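Local coordinates for protein chitooligosaccharide oxidase (Gibberella zeae, PDB 6Y0R) that oxidises the C1 hydroxyl of chitooligosaccharides to the lactone, using a bicovalently bound FAD and passing the electrons to oxygen to give hydrogen peroxide, at residues M443-P448 with E459-S464; L374-T379 with T401-Q406; S342-P347 with G439-Y444; K468-K473 with Q486-K491. One frame throughout, in Å; residues are numbered along the deposited sequence.

Contact 1. Residues M443-P448 with E459-S464. With FAD (flavin-adenine dinucleotide), chain B.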
# COMPACT_ATOMS: atom_id res chain seq x y z
N MET A 443 2.05 10.14 7.13
CA MET A 443 2.52 9.37 5.97
C MET A 443 1.79 8.03 5.95
O MET A 443 1.15 7.63 6.93
CB MET A 443 4.03 9.17 6.06
CG MET A 443 4.76 10.43 5.95
SD MET A 443 6.56 9.98 6.02
CE MET A 443 7.24 11.52 5.40
N TYR A 444 1.79 7.40 4.77
CA TYR A 444 1.10 6.11 4.46
C TYR A 444 2.13 4.95 4.54
O TYR A 444 3.05 4.93 3.69
CB TYR A 444 0.41 6.26 3.09
CG TYR A 444 -0.30 5.05 2.48
CD1 TYR A 444 -1.07 4.20 3.25
CD2 TYR A 444 -0.25 4.79 1.12
CE1 TYR A 444 -1.72 3.10 2.70
CE2 TYR A 444 -0.91 3.70 0.55
CZ TYR A 444 -1.65 2.85 1.35
OH TYR A 444 -2.30 1.75 0.84
N ALA A 445 1.97 3.99 5.48
CA ALA A 445 2.89 2.85 5.68
C ALA A 445 3.03 2.04 4.39
O ALA A 445 4.06 1.37 4.25
CB ALA A 445 2.40 1.98 6.81
N ASN A 446 2.08 2.11 3.44
CA ASN A 446 2.26 1.40 2.14
C ASN A 446 3.20 2.17 1.21
O ASN A 446 3.64 1.59 0.22
CB ASN A 446 0.96 1.02 1.41
CG ASN A 446 0.45 -0.36 1.80
OD1 ASN A 446 1.20 -1.19 2.31
ND2 ASN A 446 -0.87 -0.49 1.74
N TYR A 447 3.52 3.43 1.53
CA TYR A 447 4.50 4.25 0.77
C TYR A 447 5.55 4.73 1.75
O TYR A 447 5.70 5.93 1.98
CB TYR A 447 3.85 5.46 0.11
CG TYR A 447 2.78 5.17 -0.91
CD1 TYR A 447 2.77 4.01 -1.66
CD2 TYR A 447 1.82 6.12 -1.19
CE1 TYR A 447 1.80 3.77 -2.61
CE2 TYR A 447 0.83 5.89 -2.14
CZ TYR A 447 0.82 4.70 -2.85
OH TYR A 447 -0.12 4.39 -3.81
N PRO A 448 6.27 3.79 2.38
CA PRO A 448 7.13 4.13 3.51
C PRO A 448 8.34 4.96 3.07
O PRO A 448 8.83 4.76 1.97
CB PRO A 448 7.58 2.80 4.07
CG PRO A 448 7.55 1.88 2.87
CD PRO A 448 6.37 2.36 2.03
N GLU A 459 4.96 7.64 14.43
CA GLU A 459 3.93 8.68 14.60
C GLU A 459 3.35 9.10 13.24
O GLU A 459 2.13 9.38 13.17
CB GLU A 459 4.54 9.85 15.40
CG GLU A 459 3.68 11.08 15.38
CD GLU A 459 4.13 12.11 14.35
OE1 GLU A 459 5.32 12.61 14.44
OE2 GLU A 459 3.32 12.43 13.44
N MET A 460 4.17 9.21 12.19
CA MET A 460 3.67 9.60 10.84
C MET A 460 2.68 8.53 10.34
O MET A 460 1.61 8.88 9.77
CB MET A 460 4.81 9.71 9.84
CG MET A 460 5.78 10.80 10.10
SD MET A 460 5.08 12.33 9.56
CE MET A 460 6.47 13.41 9.94
N TYR A 461 3.02 7.25 10.53
CA TYR A 461 2.18 6.17 9.94
C TYR A 461 0.90 5.94 10.74
O TYR A 461 -0.14 5.69 10.07
CB TYR A 461 2.94 4.86 9.81
CG TYR A 461 4.18 4.89 8.94
CD1 TYR A 461 4.23 5.67 7.80
CD2 TYR A 461 5.32 4.22 9.33
CE1 TYR A 461 5.37 5.72 7.01
CE2 TYR A 461 6.46 4.23 8.54
CZ TYR A 461 6.49 4.99 7.39
OH TYR A 461 7.63 5.09 6.62
N TRP A 462 0.95 6.01 12.07
CA TRP A 462 -0.18 5.54 12.93
C TRP A 462 -0.70 6.65 13.86
O TRP A 462 -1.72 6.40 14.51
CB TRP A 462 0.18 4.26 13.66
CG TRP A 462 0.46 3.12 12.71
CD1 TRP A 462 -0.44 2.52 11.87
CD2 TRP A 462 1.73 2.54 12.42
NE1 TRP A 462 0.19 1.55 11.14
CE2 TRP A 462 1.54 1.57 11.42
CE3 TRP A 462 3.02 2.73 12.93
CZ2 TRP A 462 2.57 0.77 10.95
CZ3 TRP A 462 4.06 1.98 12.41
CH2 TRP A 462 3.83 1.01 11.44
N GLY A 463 -0.04 7.81 13.95
CA GLY A 463 -0.58 8.97 14.68
C GLY A 463 -1.08 8.61 16.06
O GLY A 463 -0.39 7.91 16.85
N SER A 464 -2.31 9.03 16.35
CA SER A 464 -2.95 8.88 17.67
C SER A 464 -3.24 7.42 18.02
O SER A 464 -3.62 7.15 19.17
CB SER A 464 -4.19 9.75 17.71
OG SER A 464 -5.08 9.39 16.68
PA FAD B . 6.03 -7.10 1.25
O1A FAD B . 7.31 -6.41 1.02
O2A FAD B . 5.94 -8.57 1.11
O5B FAD B . 5.45 -6.74 2.69
C5B FAD B . 5.14 -5.39 3.06
C4B FAD B . 5.09 -5.29 4.57
O4B FAD B . 4.01 -6.12 5.07
C3B FAD B . 6.32 -5.77 5.36
O3B FAD B . 6.42 -5.10 6.62
C2B FAD B . 6.01 -7.24 5.59
O2B FAD B . 6.76 -7.85 6.64
C1B FAD B . 4.54 -7.18 5.87
N9A FAD B . 3.81 -8.40 5.56
C8A FAD B . 3.59 -8.91 4.31
N7A FAD B . 2.89 -10.04 4.34
C5A FAD B . 2.65 -10.26 5.69
C6A FAD B . 1.98 -11.29 6.38
N6A FAD B . 1.37 -12.29 5.72
N1A FAD B . 1.94 -11.25 7.74
C2A FAD B . 2.58 -10.23 8.34
N3A FAD B . 3.23 -9.20 7.80
C4A FAD B . 3.24 -9.27 6.46
N1 FAD B . -0.27 0.69 -2.70
C2 FAD B . -1.53 1.14 -2.74
O2 FAD B . -2.18 1.37 -1.66
N3 FAD B . -2.14 1.31 -3.95
C4 FAD B . -1.53 1.06 -5.17
O4 FAD B . -2.14 1.23 -6.23
C4X FAD B . -0.20 0.58 -5.15
N5 FAD B . 0.41 0.28 -6.30
C5X FAD B . 1.65 -0.31 -6.24
C6 FAD B . 2.29 -0.72 -7.44
C7 FAD B . 3.55 -1.29 -7.42
C7M FAD B . 4.24 -1.69 -8.71
C8 FAD B . 4.20 -1.54 -6.14
C8M FAD B . 5.52 -2.28 -6.02
C9 FAD B . 3.57 -1.09 -4.96
C9A FAD B . 2.31 -0.48 -4.99
N10 FAD B . 1.68 -0.08 -3.80
C10 FAD B . 0.38 0.44 -3.84
C1' FAD B . 2.33 -0.21 -2.50
C2' FAD B . 1.96 -1.53 -1.82
O2' FAD B . 0.64 -1.46 -1.27
C3' FAD B . 2.97 -1.78 -0.72
O3' FAD B . 4.26 -1.86 -1.38
C4' FAD B . 2.62 -3.07 0.03
O4' FAD B . 3.10 -3.04 1.38
C5' FAD B . 3.21 -4.24 -0.71
O5' FAD B . 2.74 -5.48 -0.15
P FAD B . 3.59 -6.79 -0.47
O1P FAD B . 2.93 -7.94 0.18
O2P FAD B . 3.91 -6.90 -1.91
O3P FAD B . 5.00 -6.40 0.23
O HOH W 1 -0.21 4.39 7.37
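In the flavin pocket of this oxidase, the type I beta turn from Tyr-444 to Tyr-447 is backed by the end of helix 454-462, and Tyr-461 meets Ala-445 at the centre of the join. Ala-445 CA lies over one face of the Tyr-461 ring in a CH-pi contact, 4.1 Å from the centroid and 23° off the normal, displaced toward the rim, while Ala-445 CB bears on Tyr-461 CG. With Tyr-461 CG set anti to the carbonyl carbon (chi1 -60°), the ring runs along the loop until its OH comes within 3.4 Å of Pro-448 CB; hydrogen bonds to Gln-486 and Asp-449 hold that hydroxyl. On the way Tyr-461 CE1 packs 3.8 Å from Met-443 CB.

The backbones are tied as well. Met-443 N sends a nearly straight bond (172°) to Met-460 O at 3.0 Å, arriving well above the carbonyl plane, and His-398 is a second partner of this oxygen. One water bridges Ala-445 N and Tyr-461 O.

Within the turn the helix packs on Ala-445, while Tyr-444 and Asn-446 face the cofactor. Tyr-444 OH donates a short bond of 2.5 Å to FAD O2 and itself accepts from Gly-167 N and from Asn-446 ND2, which lies 2.8 Å away and has the oxygen in its amide plane. Asn-446 CB rests on a face of the Tyr-444 ring, and Asn-446 OD1 accepts the ribityl hydroxyl FAD O4' at 2.8 Å. The whole illustrates a flavin site in which one beta turn, in the berberine-like region, serves both the pyrimidine carbonyl and the ribityl chain of the cofactor.

Contact 2. Residues L374-T379 with T401-Q406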
# COMPACT_ATOMS: atom_id res chain seq x y z
N LEU A 374 4.84 12.71 -8.89
CA LEU A 374 4.02 12.60 -7.67
C LEU A 374 2.58 12.42 -8.09
O LEU A 374 2.24 12.69 -9.24
CB LEU A 374 4.22 13.79 -6.75
CG LEU A 374 3.77 15.13 -7.30
CD1 LEU A 374 2.32 15.41 -6.93
CD2 LEU A 374 4.68 16.24 -6.78
N GLN A 375 1.80 11.87 -7.16
CA GLN A 375 0.35 11.77 -7.33
C GLN A 375 -0.28 12.46 -6.14
O GLN A 375 0.25 12.41 -5.01
CB GLN A 375 -0.15 10.32 -7.42
CG GLN A 375 0.43 9.50 -8.54
CD GLN A 375 0.24 8.03 -8.20
OE1 GLN A 375 0.35 7.61 -7.05
NE2 GLN A 375 -0.09 7.25 -9.21
N MET A 376 -1.37 13.16 -6.40
CA MET A 376 -2.24 13.70 -5.35
C MET A 376 -3.62 13.05 -5.45
O MET A 376 -4.34 13.33 -6.41
CB MET A 376 -2.38 15.22 -5.46
CG MET A 376 -3.17 15.77 -4.33
SD MET A 376 -3.25 17.54 -4.36
CE MET A 376 -4.40 17.78 -5.68
N ASP A 377 -3.93 12.15 -4.53
CA ASP A 377 -5.15 11.33 -4.56
C ASP A 377 -6.19 11.99 -3.66
O ASP A 377 -5.85 12.35 -2.55
CB ASP A 377 -4.87 9.91 -4.08
CG ASP A 377 -3.69 9.18 -4.72
OD1 ASP A 377 -3.34 9.51 -5.84
OD2 ASP A 377 -3.10 8.29 -4.02
N ILE A 378 -7.46 12.05 -4.09
CA ILE A 378 -8.55 12.46 -3.17
C ILE A 378 -8.99 11.20 -2.42
O ILE A 378 -9.53 10.27 -3.08
CB ILE A 378 -9.72 13.13 -3.93
CG1 ILE A 378 -9.23 14.35 -4.70
CG2 ILE A 378 -10.80 13.47 -2.92
CD1 ILE A 378 -10.03 14.68 -5.94
N THR A 379 -8.63 11.05 -1.15
CA THR A 379 -9.07 9.90 -0.33
C THR A 379 -10.38 10.23 0.39
O THR A 379 -11.08 9.29 0.72
CB THR A 379 -8.03 9.50 0.72
OG1 THR A 379 -7.83 10.56 1.65
CG2 THR A 379 -6.71 9.16 0.08
N THR A 401 -8.04 12.87 6.93
CA THR A 401 -7.32 13.57 5.86
C THR A 401 -8.13 13.51 4.57
O THR A 401 -8.98 12.62 4.43
CB THR A 401 -5.89 13.01 5.77
OG1 THR A 401 -6.00 11.59 5.76
CG2 THR A 401 -5.00 13.42 6.92
N LEU A 402 -7.93 14.47 3.67
CA LEU A 402 -8.63 14.54 2.38
C LEU A 402 -7.73 13.99 1.29
O LEU A 402 -8.27 13.49 0.29
CB LEU A 402 -9.01 16.01 2.11
CG LEU A 402 -9.70 16.33 0.79
CD1 LEU A 402 -11.02 15.54 0.64
CD2 LEU A 402 -9.98 17.81 0.70
N LEU A 403 -6.40 14.24 1.39
CA LEU A 403 -5.44 14.03 0.31
C LEU A 403 -4.43 12.98 0.72
O LEU A 403 -3.99 12.96 1.89
CB LEU A 403 -4.73 15.36 -0.01
CG LEU A 403 -5.63 16.54 -0.37
CD1 LEU A 403 -4.76 17.79 -0.55
CD2 LEU A 403 -6.42 16.26 -1.61
N LEU A 404 -4.02 12.19 -0.26
CA LEU A 404 -2.87 11.28 -0.14
C LEU A 404 -1.92 11.64 -1.26
O LEU A 404 -2.27 11.48 -2.44
CB LEU A 404 -3.30 9.82 -0.26
CG LEU A 404 -2.17 8.79 -0.34
CD1 LEU A 404 -1.10 9.09 0.66
CD2 LEU A 404 -2.66 7.37 -0.13
N PHE A 405 -0.71 12.06 -0.91
CA PHE A 405 0.32 12.31 -1.90
C PHE A 405 1.33 11.15 -1.87
O PHE A 405 1.72 10.64 -0.76
CB PHE A 405 1.13 13.57 -1.56
CG PHE A 405 0.39 14.88 -1.67
CD1 PHE A 405 -0.42 15.32 -0.64
CD2 PHE A 405 0.49 15.66 -2.80
CE1 PHE A 405 -1.10 16.52 -0.74
CE2 PHE A 405 -0.17 16.86 -2.89
CZ PHE A 405 -0.96 17.29 -1.86
N GLN A 406 1.75 10.76 -3.08
CA GLN A 406 2.88 9.85 -3.27
C GLN A 406 3.99 10.59 -4.03
O GLN A 406 3.68 11.19 -5.04
CB GLN A 406 2.45 8.59 -3.99
CG GLN A 406 3.66 7.71 -4.23
CD GLN A 406 3.33 6.40 -4.89
OE1 GLN A 406 2.27 6.19 -5.53
NE2 GLN A 406 4.26 5.50 -4.75
O HOH W 2 -5.58 10.87 3.06
O HOH W 3 -9.03 9.97 4.19
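Met-376 and Phe-405 face each other as a non-hydrogen-bonded pair of strands 371-378 and 403-411, antiparallel neighbours within a seven-stranded sheet. Met-376 CG stands anti to the backbone N (chi1 -176°), which lays the side chain alongside the phenyl ring, both pointing the same way. Its CB begins at the ring's CE2, 3.8 Å off. CG then rises over the ring face, 3.9 Å from the Phe-405 centroid and 27° from the normal, in a CH-pi contact. SD follows in an oblique Met-aromatic contact, 3.4 Å from Phe-405 CZ, and also touches Leu-403 CD1 at 4.1 Å. Phe-254 of helix 247-260 and Ile-432 of helix 420-433 cover this side of the sheet.

Between the strands, the pairs Gln-375 with Gln-406 and Asp-377 with Leu-404 each exchange two backbone hydrogen bonds. Thr-379 N carries the ladder on to Leu-402 O. Leu-402 and Leu-403 together oppose Ala-346 on the adjoining strand, a classic beta bulge. On the other face, Leu-404 and Gln-406 pack on Tyr-444 and Tyr-447 of the FAD pocket, the Gln-406 side chain lying about 6 Å from the bound FAD. Thr-379 crosses Leu-404 there at about a right angle, with Thr-379 CG2 pressed to 3.5 Å from Leu-404 CB. The threonine hydroxyl binds two waters: one donates to Thr-379 OG1 at 2.7 Å, and the other accepts from it and donates to Thr-401 O.

Contact 3. Residues S342-P347 with G439-Y444. With FAD (flavin-adenine dinucleotide), chain B.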
# COMPACT_ATOMS: atom_id res chain seq x y z
N SER A 342 8.34 8.82 -0.89
CA SER A 342 7.78 9.32 0.38
C SER A 342 6.29 9.55 0.13
O SER A 342 5.82 9.24 -0.95
CB SER A 342 8.47 10.60 0.80
OG SER A 342 8.09 11.02 2.08
N SER A 343 5.61 10.02 1.15
CA SER A 343 4.15 10.22 1.06
C SER A 343 3.74 11.32 2.01
O SER A 343 4.53 11.73 2.92
CB SER A 343 3.36 8.94 1.33
OG SER A 343 3.56 8.45 2.66
N LEU A 344 2.50 11.77 1.86
CA LEU A 344 1.89 12.74 2.78
C LEU A 344 0.40 12.46 2.84
O LEU A 344 -0.24 12.57 1.81
CB LEU A 344 2.20 14.15 2.26
CG LEU A 344 1.52 15.29 3.01
CD1 LEU A 344 1.94 15.29 4.47
CD2 LEU A 344 1.89 16.60 2.31
N ALA A 345 -0.11 12.22 4.05
CA ALA A 345 -1.55 12.21 4.33
C ALA A 345 -1.91 13.59 4.88
O ALA A 345 -1.38 13.96 5.93
CB ALA A 345 -1.87 11.13 5.29
N ALA A 346 -2.70 14.36 4.13
CA ALA A 346 -2.87 15.80 4.44
C ALA A 346 -4.35 16.13 4.55
O ALA A 346 -5.19 15.59 3.84
CB ALA A 346 -2.21 16.63 3.40
N PRO A 347 -4.69 17.08 5.43
CA PRO A 347 -6.02 17.68 5.41
C PRO A 347 -6.16 18.55 4.16
O PRO A 347 -5.18 18.82 3.46
CB PRO A 347 -6.02 18.51 6.69
CG PRO A 347 -4.59 18.92 6.84
CD PRO A 347 -3.79 17.70 6.42
N GLY A 439 0.33 17.34 14.09
CA GLY A 439 -0.65 16.33 14.49
C GLY A 439 -1.80 16.19 13.51
O GLY A 439 -2.65 15.34 13.74
N THR A 440 -1.83 16.97 12.42
CA THR A 440 -2.96 16.99 11.47
C THR A 440 -2.58 16.22 10.20
O THR A 440 -3.46 16.01 9.34
CB THR A 440 -3.37 18.42 11.10
OG1 THR A 440 -2.34 19.07 10.35
CG2 THR A 440 -3.69 19.21 12.36
N TRP A 441 -1.36 15.72 10.14
CA TRP A 441 -0.85 15.08 8.91
C TRP A 441 0.08 13.94 9.26
O TRP A 441 0.60 13.93 10.40
CB TRP A 441 -0.15 16.10 8.02
CG TRP A 441 1.08 16.71 8.63
CD1 TRP A 441 1.11 17.79 9.47
CD2 TRP A 441 2.45 16.33 8.41
NE1 TRP A 441 2.40 18.12 9.77
CE2 TRP A 441 3.25 17.23 9.16
CE3 TRP A 441 3.10 15.37 7.64
CZ2 TRP A 441 4.65 17.20 9.15
CZ3 TRP A 441 4.47 15.30 7.67
CH2 TRP A 441 5.24 16.22 8.38
N GLY A 442 0.32 13.07 8.30
CA GLY A 442 1.27 11.97 8.45
C GLY A 442 1.71 11.41 7.12
O GLY A 442 1.72 12.14 6.12
N MET A 443 2.05 10.14 7.13
CA MET A 443 2.52 9.37 5.97
C MET A 443 1.79 8.03 5.95
O MET A 443 1.15 7.63 6.93
CB MET A 443 4.03 9.17 6.06
CG MET A 443 4.76 10.43 5.95
SD MET A 443 6.56 9.98 6.02
CE MET A 443 7.24 11.52 5.40
N TYR A 444 1.79 7.40 4.77
CA TYR A 444 1.10 6.11 4.46
C TYR A 444 2.13 4.95 4.54
O TYR A 444 3.05 4.93 3.69
CB TYR A 444 0.41 6.26 3.09
CG TYR A 444 -0.30 5.05 2.48
CD1 TYR A 444 -1.07 4.20 3.25
CD2 TYR A 444 -0.25 4.79 1.12
CE1 TYR A 444 -1.72 3.10 2.70
CE2 TYR A 444 -0.91 3.70 0.55
CZ TYR A 444 -1.65 2.85 1.35
OH TYR A 444 -2.30 1.75 0.84
PA FAD B . 6.03 -7.10 1.25
O1A FAD B . 7.31 -6.41 1.02
O2A FAD B . 5.94 -8.57 1.11
O5B FAD B . 5.45 -6.74 2.69
C5B FAD B . 5.14 -5.39 3.06
C4B FAD B . 5.09 -5.29 4.57
O4B FAD B . 4.01 -6.12 5.07
C3B FAD B . 6.32 -5.77 5.36
O3B FAD B . 6.42 -5.10 6.62
C2B FAD B . 6.01 -7.24 5.59
O2B FAD B . 6.76 -7.85 6.64
C1B FAD B . 4.54 -7.18 5.87
N9A FAD B . 3.81 -8.40 5.56
C8A FAD B . 3.59 -8.91 4.31
N7A FAD B . 2.89 -10.04 4.34
C5A FAD B . 2.65 -10.26 5.69
C6A FAD B . 1.98 -11.29 6.38
N6A FAD B . 1.37 -12.29 5.72
N1A FAD B . 1.94 -11.25 7.74
C2A FAD B . 2.58 -10.23 8.34
N3A FAD B . 3.23 -9.20 7.80
C4A FAD B . 3.24 -9.27 6.46
N1 FAD B . -0.27 0.69 -2.70
C2 FAD B . -1.53 1.14 -2.74
O2 FAD B . -2.18 1.37 -1.66
N3 FAD B . -2.14 1.31 -3.95
C4 FAD B . -1.53 1.06 -5.17
O4 FAD B . -2.14 1.23 -6.23
C4X FAD B . -0.20 0.58 -5.15
N5 FAD B . 0.41 0.28 -6.30
C5X FAD B . 1.65 -0.31 -6.24
C6 FAD B . 2.29 -0.72 -7.44
C7 FAD B . 3.55 -1.29 -7.42
C7M FAD B . 4.24 -1.69 -8.71
C8 FAD B . 4.20 -1.54 -6.14
C8M FAD B . 5.52 -2.28 -6.02
C9 FAD B . 3.57 -1.09 -4.96
C9A FAD B . 2.31 -0.48 -4.99
N10 FAD B . 1.68 -0.08 -3.80
C10 FAD B . 0.38 0.44 -3.84
C1' FAD B . 2.33 -0.21 -2.50
C2' FAD B . 1.96 -1.53 -1.82
O2' FAD B . 0.64 -1.46 -1.27
C3' FAD B . 2.97 -1.78 -0.72
O3' FAD B . 4.26 -1.86 -1.38
C4' FAD B . 2.62 -3.07 0.03
O4' FAD B . 3.10 -3.04 1.38
C5' FAD B . 3.21 -4.24 -0.71
O5' FAD B . 2.74 -5.48 -0.15
P FAD B . 3.59 -6.79 -0.47
O1P FAD B . 2.93 -7.94 0.18
O2P FAD B . 3.91 -6.90 -1.91
O3P FAD B . 5.00 -6.40 0.23
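Ala-345 and Gly-442 form a single antiparallel bridge, a hydrogen-bonded pair whose CA atoms are 5.0 Å apart, while the touching parts of the two segments run 143° apart. Strand 338-346 is the outermost on its side of the seven-stranded sheet, so the bridge lets the irregular chain at 439-444 add briefly to a sheet edge. Its two bonds differ in approach. Gly-442 N points at a lone pair of Ala-345 O, in the carbonyl plane, at 3.0 Å; Ala-345 N reaches Gly-442 O at 2.8 Å from well above that carbonyl's plane.

Further along, a side chain takes over the role of backbone acceptor. Ser-343 OG lies between its own N and carbonyl carbon (chi1 64°), and there it receives Tyr-444 N at 2.9 Å in an almost straight bond (170°). The serine hydroxyl also has a weak hydrogen bond with Tyr-447 O. The stronger of these bonds is made to the backbone N of the very residue whose hydroxyl reaches the flavin.

Leu-344 crosses Trp-441 at about a right angle, CD1 coming obliquely to Trp-441 CE3 at 3.4 Å, with Ile-432 of helix 420-433 also against the leucine. Beyond the bridge, Pro-347 CD packs on Thr-440 O. Met-443, extended beyond CG, reaches obliquely past Ser-343 to Ser-342, whose OG is bound to Asp-449 and has Met-443 CE 3.5 Å away. Ser-343 O, buried here without a hydrogen-bonding partner, is covered by Met-443 CG at 3.3 Å.

Contact 4. Residues K468-K473 with Q486-K491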
# COMPACT_ATOMS: atom_id res chain seq x y z
N LYS A 468 -2.38 2.66 21.66
CA LYS A 468 -3.17 1.40 21.64
C LYS A 468 -2.40 0.31 20.90
O LYS A 468 -2.38 -0.84 21.37
CB LYS A 468 -4.57 1.65 21.06
CG LYS A 468 -5.45 0.41 21.05
CD LYS A 468 -6.91 0.67 20.79
CE LYS A 468 -7.70 -0.61 20.66
NZ LYS A 468 -9.09 -0.29 20.28
N LEU A 469 -1.72 0.63 19.79
CA LEU A 469 -0.90 -0.38 19.07
C LEU A 469 0.22 -0.91 19.97
O LEU A 469 0.49 -2.13 19.94
CB LEU A 469 -0.31 0.23 17.79
CG LEU A 469 -1.29 0.33 16.62
CD1 LEU A 469 -0.76 1.31 15.59
CD2 LEU A 469 -1.53 -1.06 16.03
N GLU A 470 0.83 -0.07 20.80
CA GLU A 470 1.90 -0.55 21.73
C GLU A 470 1.33 -1.53 22.75
O GLU A 470 2.03 -2.49 23.09
CB GLU A 470 2.56 0.64 22.43
CG GLU A 470 3.33 1.52 21.46
CD GLU A 470 3.91 2.78 22.07
OE1 GLU A 470 3.35 3.26 23.08
OE2 GLU A 470 4.84 3.32 21.49
N ALA A 471 0.11 -1.32 23.19
CA ALA A 471 -0.55 -2.24 24.14
C ALA A 471 -0.87 -3.57 23.44
O ALA A 471 -0.64 -4.67 24.02
CB ALA A 471 -1.75 -1.57 24.72
N VAL A 472 -1.36 -3.51 22.19
CA VAL A 472 -1.59 -4.75 21.42
C VAL A 472 -0.27 -5.48 21.24
O VAL A 472 -0.22 -6.70 21.34
CB VAL A 472 -2.34 -4.44 20.11
CG1 VAL A 472 -2.60 -5.70 19.32
CG2 VAL A 472 -3.66 -3.73 20.41
N LYS A 473 0.79 -4.75 20.93
CA LYS A 473 2.12 -5.32 20.69
C LYS A 473 2.62 -6.02 21.96
O LYS A 473 3.15 -7.10 21.85
CB LYS A 473 3.03 -4.18 20.22
CG LYS A 473 4.44 -4.58 19.89
CD LYS A 473 4.59 -5.11 18.49
CE LYS A 473 5.94 -5.70 18.26
NZ LYS A 473 6.08 -6.19 16.89
N GLN A 486 10.96 0.93 11.72
CA GLN A 486 9.84 1.90 11.83
C GLN A 486 8.63 1.26 12.50
O GLN A 486 7.62 1.89 12.49
CB GLN A 486 9.47 2.47 10.46
CG GLN A 486 10.65 3.17 9.81
CD GLN A 486 10.32 3.90 8.53
OE1 GLN A 486 9.48 3.44 7.75
NE2 GLN A 486 11.10 4.93 8.22
N SER A 487 8.81 0.15 13.18
CA SER A 487 7.70 -0.68 13.69
C SER A 487 7.38 -0.28 15.13
O SER A 487 8.05 0.59 15.72
CB SER A 487 8.01 -2.14 13.55
OG SER A 487 9.02 -2.58 14.44
N ILE A 488 6.31 -0.85 15.65
CA ILE A 488 5.70 -0.50 16.96
C ILE A 488 6.48 -1.20 18.07
O ILE A 488 6.62 -2.40 18.02
CB ILE A 488 4.21 -0.91 16.97
CG1 ILE A 488 3.41 -0.03 16.00
CG2 ILE A 488 3.65 -0.88 18.40
CD1 ILE A 488 3.17 1.38 16.45
N LYS A 489 6.80 -0.56 19.04
CA LYS A 489 7.56 -1.16 20.17
C LYS A 489 6.58 -1.55 21.27
O LYS A 489 5.62 -0.84 21.57
CB LYS A 489 8.65 -0.21 20.67
CG LYS A 489 9.79 0.03 19.67
CD LYS A 489 10.83 0.99 20.21
CE LYS A 489 11.99 1.25 19.28
NZ LYS A 489 12.95 2.21 19.86
N PRO A 490 6.68 -2.65 21.95
CA PRO A 490 5.74 -3.11 22.97
C PRO A 490 5.74 -2.23 24.23
O PRO A 490 6.81 -1.88 24.73
CB PRO A 490 6.17 -4.56 23.28
CG PRO A 490 7.57 -4.69 22.74
CD PRO A 490 7.76 -3.62 21.70
N LYS A 491 4.56 -1.80 24.66
CA LYS A 491 4.38 -0.97 25.88
C LYS A 491 2.95 -1.19 26.40
O LYS A 491 2.01 -0.70 25.76
CB LYS A 491 4.69 0.48 25.52
CG LYS A 491 5.22 1.36 26.63
CD LYS A 491 5.78 2.68 26.09
CE LYS A 491 5.06 3.91 26.61
NZ LYS A 491 4.96 3.91 28.09
O HOH W 4 5.90 2.34 19.14
O HOH W 5 7.79 -4.03 16.16
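Lys-473 has CG anti to the backbone N (chi1 -179°) and then bends at chi2 (84°), a course that lays its aliphatic chain along the backbone of Ile-488 and Pro-490. Its CG packs 3.8 Å from Pro-490 CB, and its CE lies 3.4 Å from Ile-488 O. Beyond, Lys-473 NZ forms a salt bridge with Asp-477, bonds to Asn-215 O, and shares a water with Ile-488 O. Ile-488 CG2 lies on the helix backbone at Leu-469 O and against Glu-470 CG and Lys-473 CB, while CD1 meets Leu-469 CB at 3.9 Å, the isoleucine and leucine side chains crossing at about a right angle.

Here the C-terminal tail of the chain is laid across helix 466-476, in the berberine-like part of the protein, with Trp-462 of the preceding helix touching both Leu-469 and Ile-488. Farther along the tail, Lys-491 N donates to Glu-470 O at 3.1 Å, nearly straight (177°) but from above the carbonyl plane. Glu-470 and Lys-491 run side by side, CB to CB 3.8 Å. Their charged ends do not meet, Glu-470 OE1 staying 5.3 Å from Lys-491 NZ. One water accepts from Lys-489 N and donates to Glu-470 OE2 at 2.8 Å.

How the contacts relate
Contacts 1 and 3 share Met-443 and Tyr-444, their centres 7 Å apart, so one loop is held by a helix and by a sheet edge while it touches FAD. Contact 2 lies next in that sheet, its centre 9 Å from contact 3, to which it is joined by the backbone pair Phe-405 N and Leu-344 O at 2.8 Å. It also packs against a flavin-side tyrosine of contact 1: Leu-404 CD2 lies 3.7 Å from Tyr-444 CD2. Contact 4 is more remote, its centre about 27 Å from that of contact 2, yet it meets contact 1 through Tyr-461 OH and Gln-486 OE1, 2.7 Å apart, and through packing on Trp-462.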